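Local coordinates for protein ComZ (Thermus thermophilus, PDB 6QVI) that probably serves as a DNA receptor at the tip of the pilus that takes up DNA in natural competence, at residues A[411-421]-A[438-449]; A[460-469]-A[488-497]. One frame throughout, in Å; residues are numbered along the deposited sequence.

How the contacts relate
The beta-solenoid domain of ComZ illustrates how a coil is built by repeating one kind of closure. Coming from the N terminus, the chain passes through 411-421, makes a turn of the solenoid that includes strand 432-437, and returns along 438-449; contact 1 closes that loop. It then runs on through strand 451-454 to 460-469, makes a further circuit through strands 469-472 and 474-478, and closes it as contact 2 with 488-497. The contacts neither nest nor cross but follow in series, their centres about 12 Å apart. Segments 438-449 and 460-469 are themselves stacked neighbours, joined where G445 O meets N464 ND2, so successive coils are tied along two faces.

Contact 1: A[411-421]-A[438-449]; sequences GNLDINGNLLP and EGDIYQRGQHVM
R444 reaches across to D414 and N416 where the parallel ladder of 413-415 with 441-443 ends and, beyond a loop, a single bridge L419 to V448 follows. Its NH1 forms a salt bridge with D414 OD2 at 2.8 Å and donates again to N416 OD1 at 3.0 Å. Both oxygens lie at the guanidinium edge, in its plane, yet each is approached from above its own flat group, the carboxylate turned 47° and the amide 63° from the guanidinium. The extended arginine chain lies alongside N416 and meets D414 at a slant; one guanidinium face rests on the Y442 ring, NH2 over the ring centre. R444 NE bonds to G481 O and Y442 OH to Q483 O.

The ladder's opposite face carries L413, I415, I441 and Q443, whose NE2 is held by G445 O. L413 and I441 point the same way, CD2 to CD1 at 3.9 Å. The pairing then shifts by one residue, and L419 crosses V448, whose chi1 of 46° for CG1 puts CG2 anti to the backbone N, against L419 CB. The P421 and M449 side chains cross at about a right angle, CD against SD.

Two asparagines stand in for backbone: N412 OD1 accepts from D440 N at 2.8 Å, and N418 OD1 from H447 N at 3.0 Å, from above the amide plane. I415 O takes R444 N and G445 N from opposite faces of its plane.

Neighbouring solenoid coils are thus joined by largely apolar packing on one face and, on the other, by a guanidinium whose NH1 donates to both D414 OD2 and N416 OD1.

Contact 2: A[460-469]-A[488-497]; sequences VVKGNVLFGS and ASQKAEVVYI
K462 and Q490 meet at the turn end of a parallel beta-solenoid face, where strand 465-467 pairs with strand 491-496 of the following coil. K462 sits in a type II turn running from V461 to N464, and its side chain crosses that of Q490 at about a right angle. CB starts 3.9 Å from K491 O, and CG then comes alongside Q490 CB. CD lies 3.6 Å from Q490 CB, and a bend at chi3 (141°) sets CE, which is 3.4 Å from Q490 CB. At the tip NZ donates to Q490 OE1 at 2.6 Å, tilted from the amide plane.

Beyond this polar pair the contact becomes apolar. A492 CB packs against V460 CG1, while V465 CG2 touches V495 CG2 at 3.6 Å and lies over the rim of one face of the F467 ring. F467 and V495 run side by side, CD1 against CB, and the ring also meets Y191 edge-to-face. E493 extends beside V465, CG against CG2, and its OE2 bonds to Y191 OH.

A parallel ladder links the backbones, V495 N to L466 O being 2.8 Å, though the E493 N to N464 O bond is weak. At the corner where the chain leaves this face, G468 O receives I497 N at 3.2 Å on a lone pair, while Y496 CD2 brings the ring edge to the same oxygen.

Contact 1: A[411-421]-A[438-449]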
loop_
_atom_site.group_PDB
_atom_site.type_symbol
_atom_site.label_atom_id
_atom_site.label_comp_id
_atom_site.label_asym_id
_atom_site.label_seq_id
_atom_site.Cartn_x
_atom_site.Cartn_y
_atom_site.Cartn_z
ATOM N N GLY A 411 10.263 -19.354 11.464
ATOM C CA GLY A 411 9.585 -18.443 10.567
ATOM C C GLY A 411 8.075 -18.408 10.670
ATOM O O GLY A 411 7.434 -17.678 9.884
ATOM N N ASN A 412 7.476 -19.154 11.598
ATOM C CA ASN A 412 6.021 -19.178 11.710
ATOM C C ASN A 412 5.565 -18.345 12.899
ATOM O O ASN A 412 6.304 -18.132 13.863
ATOM C CB ASN A 412 5.495 -20.605 11.835
ATOM C CG ASN A 412 5.909 -21.468 10.668
ATOM O OD1 ASN A 412 5.324 -21.393 9.577
ATOM N ND2 ASN A 412 6.940 -22.282 10.879
ATOM N N LEU A 413 4.314 -17.891 12.820
ATOM C CA LEU A 413 3.739 -16.973 13.789
ATOM C C LEU A 413 2.324 -17.426 14.114
ATOM O O LEU A 413 1.562 -17.810 13.218
ATOM C CB LEU A 413 3.683 -15.547 13.213
ATOM C CG LEU A 413 2.966 -14.458 14.038
ATOM C CD1 LEU A 413 3.440 -14.441 15.521
ATOM C CD2 LEU A 413 2.968 -13.041 13.399
ATOM N N ASP A 414 1.976 -17.384 15.400
ATOM C CA ASP A 414 0.649 -17.759 15.884
ATOM C C ASP A 414 0.173 -16.652 16.819
ATOM O O ASP A 414 0.877 -16.303 17.775
ATOM C CB ASP A 414 0.670 -19.126 16.586
ATOM C CG ASP A 414 0.592 -20.313 15.595
ATOM O OD1 ASP A 414 1.184 -20.234 14.501
ATOM O OD2 ASP A 414 -0.083 -21.332 15.901
ATOM N N ILE A 415 -1.010 -16.088 16.529
ATOM C CA ILE A 415 -1.618 -15.038 17.344
ATOM C C ILE A 415 -2.948 -15.606 17.827
ATOM O O ILE A 415 -3.949 -15.581 17.094
ATOM C CB ILE A 415 -1.807 -13.744 16.548
ATOM C CG1 ILE A 415 -0.466 -13.305 15.956
ATOM C CG2 ILE A 415 -2.340 -12.614 17.414
ATOM C CD1 ILE A 415 -0.501 -11.929 15.327
ATOM N N ASN A 416 -2.977 -16.121 19.062
ATOM C CA ASN A 416 -4.153 -16.865 19.495
ATOM C C ASN A 416 -5.089 -16.055 20.372
ATOM O O ASN A 416 -6.257 -16.432 20.518
ATOM C CB ASN A 416 -3.747 -18.139 20.248
ATOM C CG ASN A 416 -2.756 -18.984 19.466
ATOM O OD1 ASN A 416 -2.852 -19.083 18.237
ATOM N ND2 ASN A 416 -1.838 -19.641 20.170
ATOM N N GLY A 417 -4.619 -14.931 20.906
ATOM C CA GLY A 417 -5.448 -13.986 21.611
ATOM C C GLY A 417 -5.569 -12.707 20.801
ATOM O O GLY A 417 -5.084 -12.594 19.683
ATOM N N ASN A 418 -6.276 -11.748 21.382
ATOM C CA ASN A 418 -6.422 -10.464 20.724
ATOM C C ASN A 418 -5.084 -9.730 20.722
ATOM O O ASN A 418 -4.230 -9.935 21.595
ATOM C CB ASN A 418 -7.478 -9.633 21.438
ATOM C CG ASN A 418 -8.872 -10.130 21.176
ATOM O OD1 ASN A 418 -9.093 -10.953 20.286
ATOM N ND2 ASN A 418 -9.822 -9.664 21.975
ATOM N N LEU A 419 -4.901 -8.877 19.719
ATOM C CA LEU A 419 -3.631 -8.184 19.512
ATOM C C LEU A 419 -3.975 -6.769 19.060
ATOM O O LEU A 419 -4.179 -6.526 17.866
ATOM C CB LEU A 419 -2.780 -8.900 18.480
ATOM C CG LEU A 419 -1.489 -8.174 18.128
ATOM C CD1 LEU A 419 -0.742 -7.796 19.411
ATOM C CD2 LEU A 419 -0.618 -8.982 17.184
ATOM N N LEU A 420 -4.040 -5.841 20.004
ATOM C CA LEU A 420 -4.412 -4.470 19.694
ATOM C C LEU A 420 -3.338 -3.494 20.135
ATOM O O LEU A 420 -2.524 -3.799 21.014
ATOM C CB LEU A 420 -5.752 -4.087 20.343
ATOM C CG LEU A 420 -7.047 -4.768 19.877
ATOM C CD1 LEU A 420 -7.042 -4.947 18.366
ATOM C CD2 LEU A 420 -7.274 -6.101 20.555
ATOM N N PRO A 421 -3.375 -2.291 19.617
ATOM C CA PRO A 421 -2.414 -1.324 20.116
ATOM C C PRO A 421 -2.948 -0.785 21.409
ATOM O O PRO A 421 -4.140 -0.752 21.611
ATOM C CB PRO A 421 -2.453 -0.224 19.077
ATOM C CG PRO A 421 -3.772 -0.357 18.443
ATOM C CD PRO A 421 -4.091 -1.809 18.440
ATOM N N GLU A 438 8.170 -15.436 7.445
ATOM C CA GLU A 438 8.569 -16.087 6.203
ATOM C C GLU A 438 7.774 -17.359 5.981
ATOM O O GLU A 438 7.628 -17.808 4.837
ATOM C CB GLU A 438 10.085 -16.366 6.215
ATOM C CG GLU A 438 10.584 -17.246 5.073
ATOM C CD GLU A 438 12.136 -17.295 4.941
ATOM O OE1 GLU A 438 12.624 -17.777 3.877
ATOM O OE2 GLU A 438 12.864 -16.858 5.865
ATOM N N GLY A 439 7.230 -17.930 7.049
ATOM C CA GLY A 439 6.458 -19.146 6.930
ATOM C C GLY A 439 4.982 -18.810 6.938
ATOM O O GLY A 439 4.527 -17.980 6.135
ATOM N N ASP A 440 4.229 -19.446 7.832
ATOM C CA ASP A 440 2.784 -19.302 7.921
ATOM C C ASP A 440 2.368 -18.423 9.096
ATOM O O ASP A 440 3.093 -18.275 10.088
ATOM C CB ASP A 440 2.128 -20.669 8.064
ATOM C CG ASP A 440 2.301 -21.538 6.838
ATOM O OD1 ASP A 440 2.931 -21.089 5.851
ATOM O OD2 ASP A 440 1.812 -22.691 6.874
ATOM N N ILE A 441 1.154 -17.877 8.995
ATOM C CA ILE A 441 0.522 -17.132 10.082
ATOM C C ILE A 441 -0.841 -17.735 10.358
ATOM O O ILE A 441 -1.670 -17.864 9.453
ATOM C CB ILE A 441 0.355 -15.631 9.783
ATOM C CG1 ILE A 441 1.700 -14.942 9.743
ATOM C CG2 ILE A 441 -0.548 -14.978 10.853
ATOM C CD1 ILE A 441 1.551 -13.502 9.834
ATOM N N TYR A 442 -1.093 -18.034 11.618
ATOM C CA TYR A 442 -2.375 -18.536 12.061
ATOM C C TYR A 442 -2.887 -17.557 13.096
ATOM O O TYR A 442 -2.255 -17.378 14.148
ATOM C CB TYR A 442 -2.239 -19.942 12.652
ATOM C CG TYR A 442 -3.508 -20.777 12.598
ATOM C CD1 TYR A 442 -4.699 -20.323 13.152
ATOM C CD2 TYR A 442 -3.520 -21.997 11.928
ATOM C CE1 TYR A 442 -5.852 -21.086 13.069
ATOM C CE2 TYR A 442 -4.660 -22.753 11.828
ATOM C CZ TYR A 442 -5.829 -22.306 12.402
ATOM O OH TYR A 442 -6.975 -23.085 12.300
ATOM N N GLN A 443 -4.040 -16.953 12.819
ATOM C CA GLN A 443 -4.713 -16.089 13.786
ATOM C C GLN A 443 -5.945 -16.805 14.353
ATOM O O GLN A 443 -6.943 -16.995 13.644
ATOM C CB GLN A 443 -5.110 -14.764 13.140
ATOM C CG GLN A 443 -6.176 -14.008 13.905
ATOM C CD GLN A 443 -6.667 -12.817 13.139
ATOM O OE1 GLN A 443 -6.045 -12.407 12.162
ATOM N NE2 GLN A 443 -7.758 -12.213 13.593
ATOM N N ARG A 444 -5.899 -17.145 15.642
ATOM C CA ARG A 444 -7.101 -17.608 16.322
ATOM C C ARG A 444 -7.677 -16.585 17.308
ATOM O O ARG A 444 -8.789 -16.809 17.825
ATOM C CB ARG A 444 -6.848 -18.948 17.056
ATOM C CG ARG A 444 -5.903 -19.944 16.355
ATOM C CD ARG A 444 -5.618 -21.231 17.161
ATOM N NE ARG A 444 -5.014 -22.271 16.317
ATOM C CZ ARG A 444 -3.719 -22.384 16.023
ATOM N NH1 ARG A 444 -2.820 -21.529 16.493
ATOM N NH2 ARG A 444 -3.330 -23.371 15.228
ATOM N N GLY A 445 -6.970 -15.472 17.562
ATOM C CA GLY A 445 -7.560 -14.357 18.293
ATOM C C GLY A 445 -8.662 -13.666 17.512
ATOM O O GLY A 445 -8.689 -13.681 16.280
ATOM N N GLN A 446 -9.619 -13.091 18.239
ATOM C CA GLN A 446 -10.780 -12.601 17.513
ATOM C C GLN A 446 -10.484 -11.299 16.783
ATOM O O GLN A 446 -10.973 -11.087 15.672
ATOM C CB GLN A 446 -11.978 -12.464 18.462
ATOM C CG GLN A 446 -12.773 -13.769 18.476
ATOM C CD GLN A 446 -14.275 -13.639 18.720
ATOM O OE1 GLN A 446 -14.983 -14.646 18.641
ATOM N NE2 GLN A 446 -14.766 -12.423 19.003
ATOM N N HIS A 447 -9.661 -10.432 17.372
ATOM C CA HIS A 447 -9.368 -9.129 16.796
ATOM C C HIS A 447 -7.867 -8.903 16.889
ATOM O O HIS A 447 -7.307 -8.887 17.987
ATOM C CB HIS A 447 -10.162 -8.035 17.514
ATOM C CG HIS A 447 -11.652 -8.250 17.473
ATOM N ND1 HIS A 447 -12.274 -8.985 16.485
ATOM C CD2 HIS A 447 -12.637 -7.848 18.312
ATOM C CE1 HIS A 447 -13.576 -9.013 16.703
ATOM N NE2 HIS A 447 -13.824 -8.329 17.806
ATOM N N VAL A 448 -7.203 -8.755 15.744
ATOM C CA VAL A 448 -5.820 -8.303 15.738
ATOM C C VAL A 448 -5.705 -7.166 14.731
ATOM O O VAL A 448 -6.306 -7.201 13.651
ATOM C CB VAL A 448 -4.848 -9.460 15.439
ATOM C CG1 VAL A 448 -5.340 -10.226 14.303
ATOM C CG2 VAL A 448 -3.468 -8.945 15.129
ATOM N N MET A 449 -4.959 -6.142 15.105
ATOM C CA MET A 449 -4.906 -4.906 14.349
ATOM C C MET A 449 -3.438 -4.676 14.025
ATOM O O MET A 449 -2.669 -4.187 14.861
ATOM C CB MET A 449 -5.569 -3.786 15.146
ATOM C CG MET A 449 -5.219 -2.380 14.753
ATOM S SD MET A 449 -6.264 -1.227 15.695
ATOM C CE MET A 449 -7.899 -1.600 15.084
#

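Contact 2: A[460-469]-A[488-497]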
loop_
_atom_site.group_PDB
_atom_site.type_symbol
_atom_site.label_atom_id
_atom_site.label_comp_id
_atom_site.label_asym_id
_atom_site.label_seq_id
_atom_site.Cartn_x
_atom_site.Cartn_y
_atom_site.Cartn_z
ATOM N N VAL A 460 -6.818 -18.211 9.159
ATOM C CA VAL A 460 -7.661 -17.495 10.067
ATOM C C VAL A 460 -8.903 -18.335 10.282
ATOM O O VAL A 460 -9.264 -19.141 9.463
ATOM C CB VAL A 460 -7.982 -16.138 9.490
ATOM C CG1 VAL A 460 -8.833 -16.293 8.269
ATOM C CG2 VAL A 460 -8.596 -15.219 10.503
ATOM N N VAL A 461 -9.516 -18.179 11.430
ATOM C CA VAL A 461 -10.699 -18.927 11.813
ATOM C C VAL A 461 -11.951 -18.106 11.516
ATOM O O VAL A 461 -11.942 -16.870 11.629
ATOM C CB VAL A 461 -10.594 -19.281 13.303
ATOM C CG1 VAL A 461 -9.686 -20.509 13.509
ATOM C CG2 VAL A 461 -9.952 -18.097 13.991
ATOM N N LYS A 462 -13.032 -18.786 11.124
ATOM C CA LYS A 462 -14.327 -18.128 10.978
ATOM C C LYS A 462 -14.637 -17.260 12.196
ATOM O O LYS A 462 -14.454 -17.687 13.335
ATOM C CB LYS A 462 -15.438 -19.177 10.825
ATOM C CG LYS A 462 -15.044 -20.469 10.135
ATOM C CD LYS A 462 -16.073 -21.597 10.438
ATOM C CE LYS A 462 -16.352 -22.478 9.196
ATOM N NZ LYS A 462 -17.708 -23.090 9.181
ATOM N N GLY A 463 -15.088 -16.038 11.959
ATOM C CA GLY A 463 -15.546 -15.172 13.032
ATOM C C GLY A 463 -14.562 -14.120 13.470
ATOM O O GLY A 463 -14.966 -13.130 14.100
ATOM N N ASN A 464 -13.291 -14.331 13.191
ATOM C CA ASN A 464 -12.233 -13.430 13.597
ATOM C C ASN A 464 -11.945 -12.462 12.475
ATOM O O ASN A 464 -12.055 -12.805 11.295
ATOM C CB ASN A 464 -11.001 -14.264 13.959
ATOM C CG ASN A 464 -11.362 -15.343 14.982
ATOM O OD1 ASN A 464 -12.189 -16.195 14.697
ATOM N ND2 ASN A 464 -10.717 -15.341 16.112
ATOM N N VAL A 465 -11.594 -11.246 12.847
ATOM C CA VAL A 465 -11.379 -10.178 11.887
ATOM C C VAL A 465 -9.986 -9.601 12.094
ATOM O O VAL A 465 -9.517 -9.448 13.227
ATOM C CB VAL A 465 -12.513 -9.117 11.970
ATOM C CG1 VAL A 465 -12.596 -8.496 13.327
ATOM C CG2 VAL A 465 -12.343 -8.036 10.911
ATOM N N LEU A 466 -9.306 -9.323 10.989
ATOM C CA LEU A 466 -7.985 -8.714 11.009
ATOM C C LEU A 466 -8.088 -7.341 10.383
ATOM O O LEU A 466 -8.615 -7.199 9.270
ATOM C CB LEU A 466 -6.967 -9.560 10.257
ATOM C CG LEU A 466 -5.628 -8.887 10.046
ATOM C CD1 LEU A 466 -4.981 -8.539 11.390
ATOM C CD2 LEU A 466 -4.822 -9.864 9.322
ATOM N N PHE A 467 -7.650 -6.336 11.122
ATOM C CA PHE A 467 -7.618 -4.973 10.632
ATOM C C PHE A 467 -6.192 -4.601 10.294
ATOM O O PHE A 467 -5.279 -4.841 11.091
ATOM C CB PHE A 467 -8.188 -4.006 11.662
ATOM C CG PHE A 467 -9.495 -4.448 12.251
ATOM C CD1 PHE A 467 -10.684 -3.857 11.857
ATOM C CD2 PHE A 467 -9.536 -5.419 13.236
ATOM C CE1 PHE A 467 -11.897 -4.247 12.413
ATOM C CE2 PHE A 467 -10.751 -5.809 13.803
ATOM C CZ PHE A 467 -11.929 -5.217 13.389
ATOM N N GLY A 468 -6.009 -3.981 9.141
ATOM C CA GLY A 468 -4.675 -3.752 8.643
ATOM C C GLY A 468 -4.642 -4.213 7.202
ATOM O O GLY A 468 -5.218 -3.539 6.346
ATOM N N SER A 469 -3.933 -5.309 6.914
ATOM C CA SER A 469 -3.817 -5.852 5.562
ATOM C C SER A 469 -3.055 -7.162 5.653
ATOM O O SER A 469 -2.212 -7.329 6.541
ATOM C CB SER A 469 -3.080 -4.879 4.619
ATOM O OG SER A 469 -1.949 -4.327 5.284
ATOM N N ALA A 488 -13.229 -24.400 4.024
ATOM C CA ALA A 488 -14.139 -23.827 4.979
ATOM C C ALA A 488 -15.240 -23.175 4.194
ATOM O O ALA A 488 -15.079 -22.818 3.026
ATOM C CB ALA A 488 -13.443 -22.817 5.842
ATOM N N SER A 489 -16.378 -23.028 4.840
ATOM C CA SER A 489 -17.516 -22.455 4.184
ATOM C C SER A 489 -18.027 -21.288 4.961
ATOM O O SER A 489 -18.851 -20.555 4.460
ATOM C CB SER A 489 -18.587 -23.503 4.000
ATOM O OG SER A 489 -17.998 -24.702 3.556
ATOM N N GLN A 490 -17.600 -21.121 6.206
ATOM C CA GLN A 490 -18.022 -19.901 6.868
ATOM C C GLN A 490 -17.004 -18.833 6.589
ATOM O O GLN A 490 -15.973 -19.064 6.027
ATOM C CB GLN A 490 -18.429 -19.976 8.331
ATOM C CG GLN A 490 -19.773 -20.603 8.582
ATOM C CD GLN A 490 -19.981 -20.940 10.038
ATOM O OE1 GLN A 490 -19.664 -22.041 10.469
ATOM N NE2 GLN A 490 -20.501 -19.993 10.806
ATOM N N LYS A 491 -17.243 -17.693 7.155
ATOM C CA LYS A 491 -16.544 -16.502 6.714
ATOM C C LYS A 491 -15.652 -15.957 7.818
ATOM O O LYS A 491 -16.096 -15.783 8.961
ATOM C CB LYS A 491 -17.576 -15.443 6.294
ATOM C CG LYS A 491 -18.484 -15.941 5.156
ATOM C CD LYS A 491 -19.522 -14.910 4.681
ATOM C CE LYS A 491 -20.208 -15.314 3.363
ATOM N NZ LYS A 491 -21.079 -14.214 2.837
ATOM N N ALA A 492 -14.404 -15.685 7.463
ATOM C CA ALA A 492 -13.536 -14.783 8.194
ATOM C C ALA A 492 -13.529 -13.442 7.473
ATOM O O ALA A 492 -13.991 -13.336 6.339
ATOM C CB ALA A 492 -12.127 -15.352 8.303
ATOM N N GLU A 493 -13.031 -12.397 8.139
ATOM C CA GLU A 493 -13.121 -11.063 7.556
ATOM C C GLU A 493 -11.818 -10.285 7.701
ATOM O O GLU A 493 -11.128 -10.375 8.717
ATOM C CB GLU A 493 -14.330 -10.298 8.150
ATOM C CG GLU A 493 -14.231 -8.766 8.057
ATOM C CD GLU A 493 -15.505 -8.033 8.469
ATOM O OE1 GLU A 493 -16.540 -8.677 8.749
ATOM O OE2 GLU A 493 -15.488 -6.789 8.434
ATOM N N VAL A 494 -11.489 -9.499 6.681
ATOM C CA VAL A 494 -10.312 -8.650 6.703
ATOM C C VAL A 494 -10.765 -7.232 6.422
ATOM O O VAL A 494 -11.492 -6.986 5.453
ATOM C CB VAL A 494 -9.228 -9.072 5.687
ATOM C CG1 VAL A 494 -7.967 -8.200 5.872
ATOM C CG2 VAL A 494 -8.885 -10.570 5.780
ATOM N N VAL A 495 -10.307 -6.293 7.235
ATOM C CA VAL A 495 -10.737 -4.919 7.104
ATOM C C VAL A 495 -9.518 -4.086 6.775
ATOM O O VAL A 495 -8.605 -3.945 7.598
ATOM C CB VAL A 495 -11.427 -4.430 8.376
ATOM C CG1 VAL A 495 -11.811 -2.961 8.259
ATOM C CG2 VAL A 495 -12.663 -5.300 8.618
ATOM N N TYR A 496 -9.480 -3.563 5.557
ATOM C CA TYR A 496 -8.316 -2.808 5.153
ATOM C C TYR A 496 -8.353 -1.446 5.819
ATOM O O TYR A 496 -9.306 -0.683 5.643
ATOM C CB TYR A 496 -8.243 -2.695 3.641
ATOM C CG TYR A 496 -7.171 -1.727 3.207
ATOM C CD1 TYR A 496 -7.374 -0.883 2.141
ATOM C CD2 TYR A 496 -5.915 -1.727 3.807
ATOM C CE1 TYR A 496 -6.398 -0.025 1.730
ATOM C CE2 TYR A 496 -4.921 -0.848 3.399
ATOM C CZ TYR A 496 -5.172 -0.005 2.358
ATOM O OH TYR A 496 -4.195 0.874 1.942
ATOM N N ILE A 497 -7.301 -1.127 6.558
ATOM C CA ILE A 497 -7.148 0.178 7.172
ATOM C C ILE A 497 -5.843 0.772 6.661
ATOM O O ILE A 497 -4.754 0.301 7.011
ATOM C CB ILE A 497 -7.144 0.094 8.698
ATOM C CG1 ILE A 497 -8.462 -0.454 9.203
ATOM C CG2 ILE A 497 -6.882 1.454 9.314
ATOM C CD1 ILE A 497 -8.575 -0.430 10.725
#